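Local coordinates for DELTA1-pyrroline-2-carboxylate reductase (Thermococcus litoralis DSM 5473, PDB 6T3E), which reduces delta1-pyrroline-2-carboxylate to L-proline with a nicotinamide dinucleotide as hydride donor, a reaction linked to L-hydroxyproline metabolism, at residues K178-D183 and K205-A210; K216-I221 and W235-T240; N55-V60 and Y81-E86. One frame throughout, in Å; residues are numbered along the deposited sequence.

Contact 1. Residues K178-D183 and K205-A210; sequences KALVYD and KTVESA. With NAI (1,4-dihydronicotinamide adenine dinucleotide), chain F.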
loop_
_atom_site.group_PDB
_atom_site.type_symbol
_atom_site.label_atom_id
_atom_site.label_comp_id
_atom_site.label_asym_id
_atom_site.label_seq_id
_atom_site.Cartn_x
_atom_site.Cartn_y
_atom_site.Cartn_z
ATOM N N LYS B 178 17.767 -23.580 27.920
ATOM C CA LYS B 178 16.979 -24.704 27.440
ATOM C C LYS B 178 15.630 -24.197 26.947
ATOM O O LYS B 178 15.061 -23.256 27.511
ATOM C CB LYS B 178 16.824 -25.749 28.559
ATOM C CG LYS B 178 15.755 -26.796 28.378
ATOM C CD LYS B 178 15.226 -27.223 29.742
ATOM C CE LYS B 178 14.163 -28.298 29.609
ATOM N NZ LYS B 178 13.676 -28.832 30.919
ATOM N N ALA B 179 15.115 -24.842 25.899
ATOM C CA ALA B 179 13.860 -24.440 25.283
ATOM C C ALA B 179 12.917 -25.631 25.163
ATOM O O ALA B 179 13.349 -26.767 24.948
ATOM C CB ALA B 179 14.092 -23.793 23.905
ATOM N N LEU B 180 11.619 -25.353 25.318
ATOM C CA LEU B 180 10.545 -26.336 25.186
ATOM C C LEU B 180 9.584 -25.894 24.093
ATOM O O LEU B 180 9.128 -24.745 24.083
ATOM C CB LEU B 180 9.773 -26.500 26.500
ATOM C CG LEU B 180 10.618 -26.775 27.742
ATOM C CD1 LEU B 180 9.771 -26.725 29.005
ATOM C CD2 LEU B 180 11.329 -28.115 27.587
ATOM N N VAL B 181 9.272 -26.801 23.176
ATOM C CA VAL B 181 8.496 -26.455 21.995
ATOM C C VAL B 181 7.292 -27.389 21.909
ATOM O O VAL B 181 7.428 -28.609 22.062
ATOM C CB VAL B 181 9.373 -26.484 20.725
ATOM C CG1 VAL B 181 10.054 -27.828 20.543
ATOM C CG2 VAL B 181 8.577 -26.071 19.494
ATOM N N TYR B 182 6.107 -26.802 21.728
ATOM C CA TYR B 182 4.881 -27.556 21.530
ATOM C C TYR B 182 4.201 -27.081 20.259
ATOM O O TYR B 182 4.099 -25.876 20.018
ATOM C CB TYR B 182 3.936 -27.391 22.719
ATOM C CG TYR B 182 2.523 -27.794 22.388
ATOM C CD1 TYR B 182 2.181 -29.134 22.229
ATOM C CD2 TYR B 182 1.533 -26.837 22.209
ATOM C CE1 TYR B 182 0.888 -29.502 21.914
ATOM C CE2 TYR B 182 0.239 -27.199 21.899
ATOM C CZ TYR B 182 -0.077 -28.527 21.751
ATOM O OH TYR B 182 -1.362 -28.871 21.431
ATOM N N ASP B 183 3.750 -28.029 19.444
ATOM C CA ASP B 183 2.969 -27.726 18.256
ATOM C C ASP B 183 1.983 -28.866 18.031
ATOM O O ASP B 183 2.246 -30.010 18.414
ATOM C CB ASP B 183 3.884 -27.518 17.042
ATOM C CG ASP B 183 3.214 -26.745 15.919
ATOM O OD1 ASP B 183 2.225 -27.252 15.358
ATOM O OD2 ASP B 183 3.687 -25.633 15.583
ATOM N N LYS B 205 13.917 -29.372 23.568
ATOM C CA LYS B 205 13.173 -30.606 23.716
ATOM C C LYS B 205 11.723 -30.330 23.381
ATOM O O LYS B 205 11.157 -29.314 23.799
ATOM C CB LYS B 205 13.281 -31.164 25.138
ATOM C CG LYS B 205 14.547 -31.967 25.401
ATOM C CD LYS B 205 14.289 -33.452 25.210
ATOM C CE LYS B 205 15.506 -34.181 24.664
ATOM N NZ LYS B 205 15.189 -35.619 24.416
ATOM N N THR B 206 11.141 -31.220 22.601
ATOM C CA THR B 206 9.730 -31.106 22.287
ATOM C C THR B 206 8.936 -31.614 23.478
ATOM O O THR B 206 9.243 -32.679 24.020
ATOM C CB THR B 206 9.389 -31.917 21.038
ATOM O OG1 THR B 206 9.564 -33.310 21.328
ATOM C CG2 THR B 206 10.303 -31.534 19.887
ATOM N N VAL B 207 7.927 -30.850 23.890
ATOM C CA VAL B 207 6.983 -31.282 24.915
ATOM C C VAL B 207 5.631 -31.532 24.224
ATOM O O VAL B 207 5.406 -31.114 23.085
ATOM C CB VAL B 207 6.852 -30.258 26.073
ATOM C CG1 VAL B 207 8.189 -29.973 26.702
ATOM C CG2 VAL B 207 6.190 -28.969 25.591
ATOM N N GLU B 208 4.709 -32.198 24.938
ATOM C CA GLU B 208 3.500 -32.760 24.335
ATOM C C GLU B 208 2.231 -32.142 24.916
ATOM O O GLU B 208 1.160 -32.764 24.889
ATOM C CB GLU B 208 3.509 -34.290 24.515
ATOM C CG GLU B 208 2.747 -35.082 23.463
ATOM C CD GLU B 208 3.214 -34.750 22.060
ATOM O OE1 GLU B 208 4.443 -34.855 21.761
ATOM O OE2 GLU B 208 2.328 -34.406 21.256
ATOM N N SER B 209 2.315 -30.901 25.382
ATOM C CA SER B 209 1.126 -30.112 25.693
ATOM C C SER B 209 1.523 -28.646 25.821
ATOM O O SER B 209 2.626 -28.322 26.276
ATOM C CB SER B 209 0.420 -30.555 26.987
ATOM O OG SER B 209 1.291 -30.489 28.093
ATOM N N ALA B 210 0.604 -27.757 25.419
ATOM C CA ALA B 210 0.825 -26.327 25.623
ATOM C C ALA B 210 0.925 -25.988 27.105
ATOM O O ALA B 210 1.666 -25.068 27.479
ATOM C CB ALA B 210 -0.299 -25.518 24.967
HETATM P PA NAI F . 3.490 -20.865 10.128
HETATM O O1A NAI F . 2.277 -21.475 9.473
HETATM O O2A NAI F . 4.725 -21.156 9.299
HETATM O O5B NAI F . 3.681 -21.360 11.686
HETATM C C5B NAI F . 2.481 -21.371 12.450
HETATM C C4B NAI F . 2.583 -22.523 13.543
HETATM O O4B NAI F . 1.597 -22.443 14.375
HETATM C C3B NAI F . 2.446 -23.897 12.847
HETATM O O3B NAI F . 3.557 -24.629 13.108
HETATM C C2B NAI F . 1.170 -24.500 13.470
HETATM O O2B NAI F . 1.254 -26.009 13.512
HETATM C C1B NAI F . 1.160 -23.976 14.663
HETATM N N9A NAI F . -0.143 -24.012 15.270
HETATM C C8A NAI F . -1.246 -23.577 14.655
HETATM N N7A NAI F . -2.265 -23.754 15.489
HETATM C C5A NAI F . -1.792 -24.297 16.623
HETATM C C6A NAI F . -2.434 -24.667 17.780
HETATM N N6A NAI F . -3.824 -24.614 18.189
HETATM N N1A NAI F . -1.743 -25.196 18.788
HETATM C C2A NAI F . -0.402 -25.351 18.663
HETATM N N3A NAI F . 0.231 -24.983 17.522
HETATM C C4A NAI F . -0.484 -24.456 16.496
HETATM O O3 NAI F . 3.193 -19.228 10.188
HETATM P PN NAI F . 4.235 -18.134 10.891
HETATM O O1N NAI F . 4.933 -17.458 9.727
HETATM O O2N NAI F . 5.186 -18.811 11.837
HETATM O O5D NAI F . 3.367 -17.044 11.725
HETATM C C5D NAI F . 3.035 -17.359 13.027
HETATM C C4D NAI F . 2.023 -16.300 13.540
HETATM O O4D NAI F . 2.580 -15.111 13.658
HETATM C C3D NAI F . 0.886 -16.130 12.521
HETATM O O3D NAI F . -0.309 -16.004 13.202
HETATM C C2D NAI F . 1.190 -14.802 11.813
HETATM O O2D NAI F . -0.115 -14.240 11.249
HETATM C C1D NAI F . 1.701 -14.082 12.778
HETATM N N1N NAI F . 2.595 -13.045 12.237
HETATM C C2N NAI F . 2.607 -11.705 12.794
HETATM C C3N NAI F . 3.840 -10.786 12.567
HETATM C C7N NAI F . 4.096 -9.724 13.671
HETATM O O7N NAI F . 3.393 -9.734 14.614
HETATM N N7N NAI F . 5.193 -8.740 13.531
HETATM C C4N NAI F . 5.026 -11.276 11.761
HETATM C C5N NAI F . 4.684 -12.432 10.811
HETATM C C6N NAI F . 3.486 -13.343 11.132
#

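Contact 2. Residues K216-I221 and W235-T240; sequences KSDILI and WIREGT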
loop_
_atom_site.group_PDB
_atom_site.type_symbol
_atom_site.label_atom_id
_atom_site.label_comp_id
_atom_site.label_asym_id
_atom_site.label_seq_id
_atom_site.Cartn_x
_atom_site.Cartn_y
_atom_site.Cartn_z
ATOM N N LYS B 216 6.553 -24.197 32.536
ATOM C CA LYS B 216 7.981 -24.266 32.803
ATOM C C LYS B 216 8.763 -23.101 32.216
ATOM O O LYS B 216 9.993 -23.087 32.322
ATOM C CB LYS B 216 8.551 -25.584 32.273
ATOM C CG LYS B 216 7.911 -26.806 32.879
ATOM C CD LYS B 216 8.110 -28.018 32.002
ATOM C CE LYS B 216 9.403 -28.740 32.332
ATOM N NZ LYS B 216 9.376 -30.107 31.755
ATOM N N SER B 217 8.085 -22.121 31.623
ATOM C CA SER B 217 8.740 -21.043 30.896
ATOM C C SER B 217 9.161 -19.900 31.811
ATOM O O SER B 217 8.404 -19.474 32.688
ATOM C CB SER B 217 7.808 -20.488 29.821
ATOM O OG SER B 217 7.641 -21.400 28.760
ATOM N N ASP B 218 10.366 -19.384 31.575
ATOM C CA ASP B 218 10.724 -18.056 32.058
ATOM C C ASP B 218 10.323 -16.996 31.034
ATOM O O ASP B 218 9.871 -15.908 31.411
ATOM C CB ASP B 218 12.228 -17.984 32.356
ATOM C CG ASP B 218 12.642 -18.826 33.569
ATOM O OD1 ASP B 218 11.899 -18.859 34.580
ATOM O OD2 ASP B 218 13.720 -19.460 33.508
ATOM N N ILE B 219 10.452 -17.325 29.743
ATOM C CA ILE B 219 9.968 -16.522 28.622
ATOM C C ILE B 219 9.148 -17.430 27.717
ATOM O O ILE B 219 9.605 -18.509 27.334
ATOM C CB ILE B 219 11.120 -15.891 27.818
ATOM C CG1 ILE B 219 11.886 -14.884 28.671
ATOM C CG2 ILE B 219 10.587 -15.220 26.555
ATOM C CD1 ILE B 219 13.144 -14.381 28.011
ATOM N N LEU B 220 7.950 -16.996 27.357
ATOM C CA LEU B 220 7.078 -17.792 26.510
ATOM C C LEU B 220 6.931 -17.126 25.153
ATOM O O LEU B 220 6.648 -15.926 25.068
ATOM C CB LEU B 220 5.700 -17.980 27.148
ATOM C CG LEU B 220 4.697 -18.783 26.315
ATOM C CD1 LEU B 220 5.205 -20.200 26.105
ATOM C CD2 LEU B 220 3.335 -18.786 26.972
ATOM N N ILE B 221 7.097 -17.917 24.098
ATOM C CA ILE B 221 6.955 -17.457 22.724
ATOM C C ILE B 221 5.715 -18.136 22.155
ATOM O O ILE B 221 5.634 -19.370 22.134
ATOM C CB ILE B 221 8.198 -17.792 21.881
ATOM C CG1 ILE B 221 9.406 -16.952 22.302
ATOM C CG2 ILE B 221 7.908 -17.631 20.399
ATOM C CD1 ILE B 221 10.737 -17.599 21.941
ATOM N N TRP B 235 -2.114 -21.387 33.829
ATOM C CA TRP B 235 -0.821 -22.054 33.799
ATOM C C TRP B 235 0.346 -21.120 34.067
ATOM O O TRP B 235 1.405 -21.586 34.505
ATOM C CB TRP B 235 -0.600 -22.731 32.444
ATOM C CG TRP B 235 -1.750 -23.573 31.989
ATOM C CD1 TRP B 235 -2.667 -24.228 32.778
ATOM C CD2 TRP B 235 -2.110 -23.861 30.633
ATOM N NE1 TRP B 235 -3.571 -24.893 31.990
ATOM C CE2 TRP B 235 -3.246 -24.693 30.672
ATOM C CE3 TRP B 235 -1.577 -23.502 29.388
ATOM C CZ2 TRP B 235 -3.858 -25.169 29.515
ATOM C CZ3 TRP B 235 -2.191 -23.975 28.240
ATOM C CH2 TRP B 235 -3.324 -24.790 28.313
ATOM N N ILE B 236 0.185 -19.827 33.807
ATOM C CA ILE B 236 1.307 -18.897 33.856
ATOM C C ILE B 236 1.647 -18.572 35.307
ATOM O O ILE B 236 0.846 -17.961 36.022
ATOM C CB ILE B 236 0.987 -17.621 33.069
ATOM C CG1 ILE B 236 0.252 -17.984 31.773
ATOM C CG2 ILE B 236 2.258 -16.866 32.774
ATOM C CD1 ILE B 236 0.002 -16.816 30.837
ATOM N N ARG B 237 2.855 -18.938 35.727
ATOM C CA ARG B 237 3.325 -18.559 37.048
ATOM C C ARG B 237 3.947 -17.167 36.987
ATOM O O ARG B 237 4.190 -16.615 35.915
ATOM C CB ARG B 237 4.322 -19.584 37.594
ATOM C CG ARG B 237 5.445 -19.944 36.657
ATOM C CD ARG B 237 6.448 -20.854 37.353
ATOM N NE ARG B 237 7.594 -21.165 36.500
ATOM C CZ ARG B 237 8.567 -20.307 36.203
ATOM N NH1 ARG B 237 8.544 -19.068 36.683
ATOM N NH2 ARG B 237 9.569 -20.689 35.419
ATOM N N GLU B 238 4.179 -16.586 38.158
ATOM C CA GLU B 238 4.708 -15.236 38.205
ATOM C C GLU B 238 6.118 -15.176 37.623
ATOM O O GLU B 238 6.833 -16.180 37.515
ATOM C CB GLU B 238 4.702 -14.698 39.634
ATOM C CG GLU B 238 4.921 -15.732 40.706
ATOM C CD GLU B 238 4.816 -15.132 42.098
ATOM O OE1 GLU B 238 5.862 -15.020 42.779
ATOM O OE2 GLU B 238 3.692 -14.763 42.507
ATOM N N GLY B 239 6.499 -13.969 37.223
ATOM C CA GLY B 239 7.825 -13.707 36.720
ATOM C C GLY B 239 8.086 -14.122 35.294
ATOM O O GLY B 239 9.227 -13.998 34.836
ATOM N N THR B 240 7.082 -14.596 34.573
ATOM C CA THR B 240 7.274 -15.009 33.194
ATOM C C THR B 240 6.922 -13.862 32.256
ATOM O O THR B 240 5.995 -13.089 32.520
ATOM C CB THR B 240 6.448 -16.247 32.852
ATOM O OG1 THR B 240 5.127 -15.847 32.471
ATOM C CG2 THR B 240 6.393 -17.210 34.034
#

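Contact 3. Residues N55-V60 and Y81-E86; sequences NGKAKV and YLEDSE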
loop_
_atom_site.group_PDB
_atom_site.type_symbol
_atom_site.label_atom_id
_atom_site.label_comp_id
_atom_site.label_asym_id
_atom_site.label_seq_id
_atom_site.Cartn_x
_atom_site.Cartn_y
_atom_site.Cartn_z
ATOM N N ASN B 55 10.018 10.234 18.780
ATOM C CA ASN B 55 10.422 11.629 18.643
ATOM C C ASN B 55 9.670 12.363 17.538
ATOM O O ASN B 55 10.072 13.478 17.180
ATOM C CB ASN B 55 11.929 11.718 18.387
ATOM C CG ASN B 55 12.753 11.173 19.541
ATOM O OD1 ASN B 55 12.358 11.266 20.704
ATOM N ND2 ASN B 55 13.901 10.591 19.223
ATOM N N GLY B 56 8.582 11.784 17.023
ATOM C CA GLY B 56 7.773 12.417 15.998
ATOM C C GLY B 56 8.383 12.448 14.617
ATOM O O GLY B 56 7.954 13.243 13.778
ATOM N N LYS B 57 9.369 11.591 14.352
ATOM C CA LYS B 57 10.058 11.558 13.071
ATOM C C LYS B 57 9.630 10.381 12.197
ATOM O O LYS B 57 10.394 9.962 11.321
ATOM C CB LYS B 57 11.568 11.525 13.294
ATOM C CG LYS B 57 12.125 12.773 13.923
ATOM C CD LYS B 57 11.942 13.965 13.003
ATOM C CE LYS B 57 12.672 15.216 13.527
ATOM N NZ LYS B 57 12.956 16.209 12.450
ATOM N N ALA B 58 8.430 9.840 12.409
ATOM C CA ALA B 58 7.930 8.717 11.627
ATOM C C ALA B 58 6.514 8.997 11.159
ATOM O O ALA B 58 5.686 9.516 11.915
ATOM C CB ALA B 58 7.940 7.412 12.431
ATOM N N LYS B 59 6.235 8.628 9.918
ATOM C CA LYS B 59 4.888 8.692 9.367
ATOM C C LYS B 59 4.424 7.256 9.120
ATOM O O LYS B 59 4.787 6.639 8.113
ATOM C CB LYS B 59 4.862 9.538 8.099
ATOM C CG LYS B 59 4.822 11.013 8.379
ATOM C CD LYS B 59 4.640 11.804 7.110
ATOM C CE LYS B 59 4.589 13.284 7.428
ATOM N NZ LYS B 59 4.724 14.109 6.201
ATOM N N VAL B 60 3.604 6.741 10.034
ATOM C CA VAL B 60 3.088 5.374 9.961
ATOM C C VAL B 60 1.565 5.399 9.954
ATOM O O VAL B 60 0.935 5.212 11.006
ATOM C CB VAL B 60 3.585 4.508 11.127
ATOM C CG1 VAL B 60 3.474 3.009 10.767
ATOM C CG2 VAL B 60 4.988 4.894 11.520
ATOM N N TYR B 81 7.346 6.071 6.380
ATOM C CA TYR B 81 8.447 6.957 6.044
ATOM C C TYR B 81 9.131 7.362 7.336
ATOM O O TYR B 81 8.501 7.956 8.217
ATOM C CB TYR B 81 7.957 8.184 5.266
ATOM C CG TYR B 81 9.040 9.201 5.004
ATOM C CD1 TYR B 81 10.332 8.804 4.665
ATOM C CD2 TYR B 81 8.777 10.557 5.108
ATOM C CE1 TYR B 81 11.332 9.739 4.434
ATOM C CE2 TYR B 81 9.765 11.500 4.882
ATOM C CZ TYR B 81 11.041 11.089 4.551
ATOM O OH TYR B 81 12.016 12.037 4.333
ATOM N N LEU B 82 10.408 7.029 7.456
ATOM C CA LEU B 82 11.214 7.464 8.589
ATOM C C LEU B 82 12.151 8.542 8.073
ATOM O O LEU B 82 13.083 8.256 7.310
ATOM C CB LEU B 82 11.977 6.302 9.221
ATOM C CG LEU B 82 11.188 5.013 9.409
ATOM C CD1 LEU B 82 12.000 4.026 10.219
ATOM C CD2 LEU B 82 9.854 5.313 10.070
ATOM N N GLU B 83 11.910 9.775 8.518
ATOM C CA GLU B 83 12.496 10.942 7.875
ATOM C C GLU B 83 13.939 11.165 8.288
ATOM O O GLU B 83 14.750 11.579 7.455
ATOM C CB GLU B 83 11.636 12.170 8.175
ATOM C CG GLU B 83 10.135 11.850 8.096
ATOM C CD GLU B 83 9.232 12.846 8.807
ATOM O OE1 GLU B 83 9.134 12.773 10.055
ATOM O OE2 GLU B 83 8.595 13.678 8.111
ATOM N N ASP B 84 14.294 10.847 9.533
ATOM C CA ASP B 84 15.694 10.928 9.939
ATOM C C ASP B 84 16.533 9.867 9.234
ATOM O O ASP B 84 17.592 10.168 8.672
ATOM C CB ASP B 84 15.807 10.776 11.455
ATOM C CG ASP B 84 15.494 12.059 12.184
ATOM O OD1 ASP B 84 15.485 13.133 11.535
ATOM O OD2 ASP B 84 15.241 11.989 13.407
ATOM N N SER B 85 16.070 8.620 9.245
ATOM C CA SER B 85 16.773 7.549 8.557
ATOM C C SER B 85 16.591 7.607 7.048
ATOM O O SER B 85 17.323 6.919 6.325
ATOM C CB SER B 85 16.309 6.191 9.095
ATOM O OG SER B 85 16.915 5.916 10.348
ATOM N N GLU B 86 15.647 8.410 6.563
ATOM C CA GLU B 86 15.344 8.502 5.136
ATOM C C GLU B 86 15.054 7.121 4.554
ATOM O O GLU B 86 15.627 6.699 3.549
ATOM C CB GLU B 86 16.468 9.202 4.377
ATOM C CG GLU B 86 16.611 10.665 4.723
ATOM C CD GLU B 86 15.586 11.555 4.027
ATOM O OE1 GLU B 86 14.491 11.052 3.687
ATOM O OE2 GLU B 86 15.885 12.762 3.818
#

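Contact 1. Residues K178-D183 and K205-A210
The Tyr182 ring lies against the peptide that joins Ser209 to Ala210. Over one face, Ala210 N sits close to the ring centre and Ser209 C nearer the rim, while the carbonyl oxygen of Val207 comes in at the edge, near the ring plane. The methyl CB of Ala210 meets Tyr182 CE2 at 3.5 Å, and C2A of the NADH adenine comes obliquely to CE2 from the other side of the ring plane. What swings the ring over the 205-210 backbone is the first torsion, which puts CG anti to the backbone N (163°). Behind it, two strands run parallel: Lys205 N gives its hydrogen to Ala179 O (3.0 Å), Val181 N to Lys205 O (3.2 Å), and Val207 N to Val181 O (2.9 Å). On the sheet face of Leu180 and Lys205, Leu180 CD2 touches Val207 CG1 at 3.8 Å, the two side chains crossing at about a right angle. On the other face, Val181 CG1 and Thr206 CG2 pack 3.8 Å apart, under helix 186-200. Together, strand 178-182, that helix and strand 203-206 make a beta-alpha-beta unit of the Rossmann-type nucleotide-binding domain. Asp183, just past the strand, points its CB away from 205-210, and its carboxylate meets the cofactor: OD2 accepts from ribose O3B of NADH (2.7 Å), while OD1 meets O2B at a distance too short to be trusted in detail. The backbone N atoms of Ala159 and Asn185 also donate to this carboxylate, one to each oxygen, and would fix its rotation. Chemically, then, apolar packing and backbone bonds join strand 203-206, outermost in the sheet, to strand 178-182, beyond whose end one acid faces both adenosine ribose hydroxyls. As in other Rossmann enzymes, such an acid is consistent with preferring NADH over NADPH, whose 2'-phosphate it would probably repel.

Contact 2. Residues K216-I221 and W235-T240
Arg237 reaches across to Asp218 and Ser217 with the end of its side chain. From CB, which is directed at 216-221, the chain leaves with CG between the backbone N and the carbonyl carbon (chi1 50°), then runs extended through CD to NE, which makes a weak hydrogen bond to Glu215 O. At the tip, NH2 donates to Asp218 OD1 over 3.1 Å in a nearly straight salt bridge (174° at the hydrogen). That oxygen lies in the guanidinium plane, yet the nitrogen meets it from above the carboxylate plane; the two planes are 72° apart. Ser217 O rests over one face of the guanidinium, near its rim; the angle between NH2 and Ser217 O is too poor for a hydrogen bond. Asp218 has further partners: Arg148 forms a second salt bridge with OD1, and the backbone N atoms of Lys152 and Ile153 bond OD2. The type II turn from Arg237 to Thr240, with Gly239 at positive phi, brings Thr240 back beside the other segment, where its CG2 lies 3.3 Å from Ser217 O and its CA makes a CA-H...O contact with Asp218 O. The contact thus ties the entrance of strand 219-222 to that of its parallel neighbour 241-244; Ile219 and Ile221 pack on helix 161-173, whereas Leu220 faces helix 210-215.

Contact 3. Residues N55-V60 and Y81-E86
Lys57 lies obliquely across Asp84, and Lys59 likewise across Glu83, bringing opposite charges near each other but beyond salt-bridge distance. A bend at chi2 (-64°) lays the Lys57 methylenes along the carboxylate, with CG 3.3 Å from Asp84 OD2, while Lys57 NZ remains 4.1 Å from Asp84 OD1. The extended Lys59 chain brings NZ within 4.3 Å of Glu83 OE2, but its closer partners are Glu69 and the backbone O of Glu67, both of the second subunit. On the sheet face opposite Lys59 and Tyr81, Ala58 CB packs against Leu82 CD2 at 3.7 Å. Beneath these side chains the backbones are antiparallel: Lys59 and Tyr81 form a hydrogen-bonded pair, Lys59 N to Tyr81 O 2.9 Å and Tyr81 N to Lys59 O 3.1 Å, and Glu83 N donates to Lys57 O (3.2 Å). The Tyr81 hydroxyl donates to Glu86 OE1, and the Tyr81 side chain packs on Val68 of the second subunit. This is the open end of the hairpin 58-68/73-82. A Schellman motif with Gly56 ends helix 39-54 just before it, and the Ala58-Leu82 face is covered by that helix and helix 324-341.

Contacts 1 and 2 both reach the parallel sheet, the nucleotide-binding one, and touch: Leu180 packs on Lys216, and the Trp235 ring reaches Ala210. Contact 3 lies in the other, mixed sheet, on the opposite side of the chain's centre, about 40 Å from contact 1 between centres. Chemistry follows place. Contact 2, the most buried, joins the approach to strand 219-222 to a turn through a salt bridge, with no backbone hydrogen bond across it. Contacts 1 and 3, partly buried and each including an outermost strand of its sheet, rest on backbone ladders, parallel in one and antiparallel in the other. Contact 1 turns its polar end to the cofactor; contact 3 bonds the second subunit through Lys59 and Glu86.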